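Local coordinates for Hydrogenase/urease nickel incorporation protein HypB (Helicobacter pylori, PDB 4LPS), which has a low intrinsic GTPase activity that is essential for nickel insertion into [NiFe] hydrogenase, and is also required for urease maturation, at residues G149-E161 with M172-M186. Residues are numbered along the deposited sequence; the frame is centred on the assembly and turned at random.
Sequences GAAMNIVLLSVPE and MFMCADAVIISKADM. With GDP (guanosine-5'-diphosphate), chain D.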
loop_
_atom_site.group_PDB
_atom_site.type_symbol
_atom_site.label_atom_id
_atom_site.label_comp_id
_atom_site.label_asym_id
_atom_site.label_seq_id
_atom_site.Cartn_x
_atom_site.Cartn_y
_atom_site.Cartn_z
ATOM N N GLY A 149 5.087 -10.221 -3.641
ATOM C CA GLY A 149 4.142 -11.302 -3.438
ATOM C C GLY A 149 2.767 -10.844 -2.988
ATOM O O GLY A 149 1.957 -11.657 -2.548
ATOM N N ALA A 150 2.498 -9.548 -3.099
ATOM C CA ALA A 150 1.238 -8.986 -2.618
ATOM C C ALA A 150 0.047 -9.433 -3.456
ATOM O O ALA A 150 0.175 -9.702 -4.655
ATOM C CB ALA A 150 1.313 -7.467 -2.595
ATOM N N ALA A 151 -1.114 -9.518 -2.811
ATOM C CA ALA A 151 -2.374 -9.755 -3.507
ATOM C C ALA A 151 -2.794 -8.501 -4.268
ATOM O O ALA A 151 -3.322 -8.577 -5.379
ATOM C CB ALA A 151 -3.456 -10.177 -2.527
ATOM N N MET A 152 -2.555 -7.347 -3.656
ATOM C CA MET A 152 -2.838 -6.073 -4.302
ATOM C C MET A 152 -1.693 -5.096 -4.110
ATOM O O MET A 152 -1.107 -4.998 -3.027
ATOM C CB MET A 152 -4.132 -5.443 -3.769
ATOM C CG MET A 152 -5.380 -6.301 -3.894
ATOM S SD MET A 152 -6.871 -5.372 -3.465
ATOM C CE MET A 152 -7.076 -4.382 -4.947
ATOM N N ASN A 153 -1.383 -4.381 -5.182
ATOM C CA ASN A 153 -0.457 -3.266 -5.126
ATOM C C ASN A 153 -1.240 -1.987 -5.372
ATOM O O ASN A 153 -1.819 -1.793 -6.441
ATOM C CB ASN A 153 0.665 -3.442 -6.148
ATOM C CG ASN A 153 1.384 -4.765 -5.995
ATOM O OD1 ASN A 153 2.266 -4.912 -5.147
ATOM N ND2 ASN A 153 1.004 -5.743 -6.809
ATOM N N ILE A 154 -1.277 -1.125 -4.365
ATOM C CA ILE A 154 -2.113 0.063 -4.418
ATOM C C ILE A 154 -1.272 1.333 -4.337
ATOM O O ILE A 154 -0.390 1.459 -3.483
ATOM C CB ILE A 154 -3.161 0.036 -3.294
ATOM C CG1 ILE A 154 -4.052 -1.201 -3.460
ATOM C CG2 ILE A 154 -3.997 1.308 -3.307
ATOM C CD1 ILE A 154 -4.908 -1.532 -2.251
ATOM N N VAL A 155 -1.543 2.262 -5.250
ATOM C CA VAL A 155 -0.762 3.486 -5.369
ATOM C C VAL A 155 -1.552 4.724 -4.939
ATOM O O VAL A 155 -2.677 4.942 -5.390
ATOM C CB VAL A 155 -0.265 3.687 -6.815
ATOM C CG1 VAL A 155 0.554 4.960 -6.923
ATOM C CG2 VAL A 155 0.565 2.488 -7.260
ATOM N N LEU A 156 -0.961 5.525 -4.057
ATOM C CA LEU A 156 -1.548 6.805 -3.680
ATOM C C LEU A 156 -0.967 7.933 -4.517
ATOM O O LEU A 156 0.245 8.010 -4.724
ATOM C CB LEU A 156 -1.331 7.111 -2.193
ATOM C CG LEU A 156 -2.166 6.387 -1.134
ATOM C CD1 LEU A 156 -1.762 4.926 -0.974
ATOM C CD2 LEU A 156 -2.054 7.117 0.195
ATOM N N LEU A 157 -1.847 8.783 -5.029
ATOM C CA LEU A 157 -1.438 10.047 -5.626
ATOM C C LEU A 157 -2.124 11.161 -4.852
ATOM O O LEU A 157 -3.351 11.274 -4.878
ATOM C CB LEU A 157 -1.805 10.110 -7.112
ATOM C CG LEU A 157 -1.615 11.470 -7.790
ATOM C CD1 LEU A 157 -0.170 11.927 -7.681
ATOM C CD2 LEU A 157 -2.058 11.433 -9.249
ATOM N N SER A 158 -1.341 11.978 -4.155
ATOM C CA SER A 158 -1.926 13.025 -3.332
ATOM C C SER A 158 -2.183 14.258 -4.177
ATOM O O SER A 158 -1.442 14.541 -5.122
ATOM C CB SER A 158 -1.029 13.360 -2.137
ATOM O OG SER A 158 -0.028 14.297 -2.479
ATOM N N VAL A 159 -3.269 14.958 -3.858
ATOM C CA VAL A 159 -3.675 16.149 -4.596
ATOM C C VAL A 159 -2.548 17.185 -4.731
ATOM O O VAL A 159 -2.332 17.705 -5.827
ATOM C CB VAL A 159 -4.923 16.808 -3.945
ATOM C CG1 VAL A 159 -5.090 18.246 -4.404
ATOM C CG2 VAL A 159 -6.171 16.009 -4.275
ATOM N N PRO A 160 -1.820 17.488 -3.636
ATOM C CA PRO A 160 -0.752 18.487 -3.788
ATOM C C PRO A 160 0.373 18.105 -4.757
ATOM O O PRO A 160 1.098 19.005 -5.182
ATOM C CB PRO A 160 -0.199 18.627 -2.364
ATOM C CG PRO A 160 -1.317 18.206 -1.478
ATOM C CD PRO A 160 -1.989 17.098 -2.221
ATOM N N GLU A 161 0.526 16.823 -5.087
ATOM C CA GLU A 161 1.587 16.401 -6.007
ATOM C C GLU A 161 1.335 16.859 -7.443
ATOM O O GLU A 161 2.275 17.033 -8.216
ATOM C CB GLU A 161 1.753 14.878 -5.990
ATOM C CG GLU A 161 2.221 14.301 -4.663
ATOM C CD GLU A 161 2.154 12.787 -4.625
ATOM O OE1 GLU A 161 2.629 12.140 -5.584
ATOM O OE2 GLU A 161 1.621 12.241 -3.635
ATOM N N MET A 172 4.786 2.896 -12.474
ATOM C CA MET A 172 4.199 2.743 -11.147
ATOM C C MET A 172 2.685 2.562 -11.219
ATOM O O MET A 172 2.128 1.671 -10.581
ATOM C CB MET A 172 4.545 3.938 -10.257
ATOM C CG MET A 172 3.872 3.893 -8.893
ATOM S SD MET A 172 4.340 2.489 -7.853
ATOM C CE MET A 172 5.996 2.963 -7.362
ATOM N N PHE A 173 2.019 3.415 -11.987
ATOM C CA PHE A 173 0.563 3.382 -12.052
ATOM C C PHE A 173 0.025 2.187 -12.849
ATOM O O PHE A 173 -1.119 1.781 -12.654
ATOM C CB PHE A 173 0.036 4.698 -12.626
ATOM C CG PHE A 173 0.113 5.845 -11.657
ATOM C CD1 PHE A 173 -0.872 6.019 -10.696
ATOM C CD2 PHE A 173 1.181 6.732 -11.684
ATOM C CE1 PHE A 173 -0.807 7.068 -9.790
ATOM C CE2 PHE A 173 1.253 7.782 -10.782
ATOM C CZ PHE A 173 0.261 7.950 -9.834
ATOM N N MET A 174 0.839 1.632 -13.745
ATOM C CA MET A 174 0.453 0.419 -14.466
ATOM C C MET A 174 0.510 -0.842 -13.591
ATOM O O MET A 174 -0.042 -1.876 -13.962
ATOM C CB MET A 174 1.317 0.228 -15.719
ATOM C CG MET A 174 0.811 1.006 -16.932
ATOM S SD MET A 174 1.807 0.774 -18.420
ATOM C CE MET A 174 3.365 1.508 -17.927
ATOM N N CYS A 175 1.177 -0.774 -12.441
ATOM C CA CYS A 175 1.211 -1.933 -11.553
ATOM C C CYS A 175 0.118 -1.868 -10.488
ATOM O O CYS A 175 -0.033 -2.789 -9.684
ATOM C CB CYS A 175 2.585 -2.067 -10.890
ATOM S SG CYS A 175 2.851 -1.073 -9.419
ATOM N N ALA A 176 -0.644 -0.778 -10.490
ATOM C CA ALA A 176 -1.702 -0.578 -9.506
ATOM C C ALA A 176 -2.931 -1.439 -9.793
ATOM O O ALA A 176 -3.435 -1.468 -10.917
ATOM C CB ALA A 176 -2.098 0.888 -9.449
ATOM N N ASP A 177 -3.408 -2.131 -8.764
ATOM C CA ASP A 177 -4.712 -2.779 -8.803
ATOM C C ASP A 177 -5.780 -1.786 -8.372
ATOM O O ASP A 177 -6.974 -2.027 -8.534
ATOM C CB ASP A 177 -4.733 -4.015 -7.903
ATOM C CG ASP A 177 -3.690 -5.033 -8.294
ATOM O OD1 ASP A 177 -3.889 -5.714 -9.321
ATOM O OD2 ASP A 177 -2.668 -5.145 -7.586
ATOM N N ALA A 178 -5.327 -0.671 -7.809
ATOM C CA ALA A 178 -6.202 0.422 -7.413
ATOM C C ALA A 178 -5.377 1.683 -7.215
ATOM O O ALA A 178 -4.222 1.621 -6.790
ATOM C CB ALA A 178 -6.960 0.072 -6.137
ATOM N N VAL A 179 -5.973 2.826 -7.522
ATOM C CA VAL A 179 -5.316 4.103 -7.298
ATOM C C VAL A 179 -6.141 4.915 -6.313
ATOM O O VAL A 179 -7.365 5.013 -6.439
ATOM C CB VAL A 179 -5.125 4.899 -8.613
ATOM C CG1 VAL A 179 -4.428 6.229 -8.344
ATOM C CG2 VAL A 179 -4.327 4.089 -9.614
ATOM N N ILE A 180 -5.469 5.482 -5.320
ATOM C CA ILE A 180 -6.124 6.365 -4.369
ATOM C C ILE A 180 -5.682 7.805 -4.587
ATOM O O ILE A 180 -4.495 8.114 -4.483
ATOM C CB ILE A 180 -5.812 5.955 -2.915
ATOM C CG1 ILE A 180 -6.350 4.551 -2.629
ATOM C CG2 ILE A 180 -6.387 6.966 -1.934
ATOM C CD1 ILE A 180 -5.843 3.968 -1.330
ATOM N N ILE A 181 -6.633 8.685 -4.889
ATOM C CA ILE A 181 -6.354 10.115 -4.882
ATOM C C ILE A 181 -6.493 10.603 -3.447
ATOM O O ILE A 181 -7.603 10.801 -2.952
ATOM C CB ILE A 181 -7.301 10.905 -5.811
ATOM C CG1 ILE A 181 -7.181 10.403 -7.254
ATOM C CG2 ILE A 181 -6.988 12.397 -5.749
ATOM C CD1 ILE A 181 -8.131 11.087 -8.230
ATOM N N SER A 182 -5.360 10.786 -2.779
ATOM C CA SER A 182 -5.372 11.081 -1.353
ATOM C C SER A 182 -5.359 12.584 -1.110
ATOM O O SER A 182 -5.088 13.363 -2.028
ATOM C CB SER A 182 -4.190 10.408 -0.651
ATOM O OG SER A 182 -2.953 10.785 -1.221
ATOM N N LYS A 183 -5.668 12.976 0.127
ATOM C CA LYS A 183 -5.831 14.381 0.499
ATOM C C LYS A 183 -6.846 15.066 -0.417
ATOM O O LYS A 183 -6.634 16.187 -0.884
ATOM C CB LYS A 183 -4.483 15.112 0.469
ATOM C CG LYS A 183 -3.355 14.324 1.140
ATOM C CD LYS A 183 -2.073 15.139 1.267
ATOM C CE LYS A 183 -0.956 14.299 1.875
ATOM N NZ LYS A 183 0.301 15.077 2.097
ATOM N N ALA A 184 -7.959 14.378 -0.657
ATOM C CA ALA A 184 -8.992 14.865 -1.566
ATOM C C ALA A 184 -9.668 16.144 -1.062
ATOM O O ALA A 184 -10.320 16.852 -1.831
ATOM C CB ALA A 184 -10.030 13.778 -1.798
ATOM N N ASP A 185 -9.509 16.432 0.227
ATOM C CA ASP A 185 -9.981 17.690 0.800
ATOM C C ASP A 185 -9.289 18.912 0.188
ATOM O O ASP A 185 -9.774 20.037 0.323
ATOM C CB ASP A 185 -9.781 17.685 2.318
ATOM C CG ASP A 185 -8.358 17.342 2.715
ATOM O OD1 ASP A 185 -7.933 16.189 2.484
ATOM O OD2 ASP A 185 -7.663 18.222 3.268
ATOM N N MET A 186 -8.156 18.684 -0.476
ATOM C CA MET A 186 -7.326 19.767 -1.004
ATOM C C MET A 186 -7.558 20.077 -2.488
ATOM O O MET A 186 -6.839 20.891 -3.071
ATOM C CB MET A 186 -5.846 19.435 -0.781
ATOM C CG MET A 186 -5.422 19.395 0.683
ATOM S SD MET A 186 -5.196 21.046 1.369
ATOM C CE MET A 186 -5.576 20.763 3.097
HETATM P PB GDP D . 3.293 9.243 4.223
HETATM O O1B GDP D . 4.666 9.853 4.356
HETATM O O2B GDP D . 3.146 8.064 5.150
HETATM O O3B GDP D . 3.069 8.758 2.813
HETATM O O3A GDP D . 2.183 10.354 4.552
HETATM P PA GDP D . 1.898 10.910 6.038
HETATM O O1A GDP D . 0.869 10.049 6.723
HETATM O O2A GDP D . 3.159 11.011 6.857
HETATM O "O5'" GDP D . 1.260 12.345 5.736
HETATM C "C5'" GDP D . 2.094 13.462 5.436
HETATM C "C4'" GDP D . 1.326 14.737 5.752
HETATM O "O4'" GDP D . 0.090 14.744 5.035
HETATM C "C3'" GDP D . 0.969 14.800 7.226
HETATM O "O3'" GDP D . 1.139 16.153 7.659
HETATM C "C2'" GDP D . -0.500 14.451 7.293
HETATM O "O2'" GDP D . -1.136 15.158 8.357
HETATM C "C1'" GDP D . -0.996 14.939 5.946
HETATM N N9 GDP D . -2.177 14.194 5.457
HETATM C C8 GDP D . -2.346 12.860 5.375
HETATM N N7 GDP D . -3.560 12.567 4.845
HETATM C C5 GDP D . -4.180 13.731 4.566
HETATM C C6 GDP D . -5.477 14.157 3.991
HETATM O O6 GDP D . -6.323 13.317 3.623
HETATM N N1 GDP D . -5.719 15.469 3.874
HETATM C C2 GDP D . -4.824 16.397 4.263
HETATM N N2 GDP D . -5.128 17.709 4.120
HETATM N N3 GDP D . -3.619 16.082 4.795
HETATM C C4 GDP D . -3.255 14.794 4.966
HETATM O O HOH W 1 -0.589 -5.456 -9.113
HETATM O O HOH W 2 1.128 15.669 -0.563
#
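Val155 reaches the Phe173 ring obliquely, its CG1 lying off-centre 4.3 Å from the ring centroid, while Leu157 CB and Val179 CG1 sit at the ring's edge. With CG1 anti to the backbone N (chi1 -180°), Val155 spreads its two methyls: CG1 meets the phenyl and CG2 packs on Ala176 CB, 3.8 Å away. Beta-branched Val155 and Val179 suit extended strands, and with Leu157 and Phe173 they make an apolar layer that helix 194-204 also covers, through Val197 and Met201. At the carboxylate of Asp177, OD2 takes the Asn153 N-H on its anti lone pair at 2.8 Å, almost straight at 175°. Asp177 N returns a bond to Asn153 O, so this one residue satisfies both the N-H and the carbonyl of Asn153; Tyr236 holds its OD1.

Strands 152-158 and 178-182 are neighbours in the parallel sheet of a P-loop GTPase, joined by a beta-alpha-beta crossover. Their parallel pairing alternates, Val155 O accepting from Ile180 N and Ile180 O from Leu157 N, both at 2.8 Å. On the other face Leu156 and Ile180 lie side by side.

Beyond the strand ends the chain meets the guanine of GDP. The extended aliphatic chain of Lys183 runs over the base, CG 3.6 Å from C6, and its NZ bonds O4' of the ribose and Gly56 O. Asp185 OD1 accepts from GDP N1 and OD2 from GDP N2, each at 2.7 Å, a two-pronged grip that reads guanine.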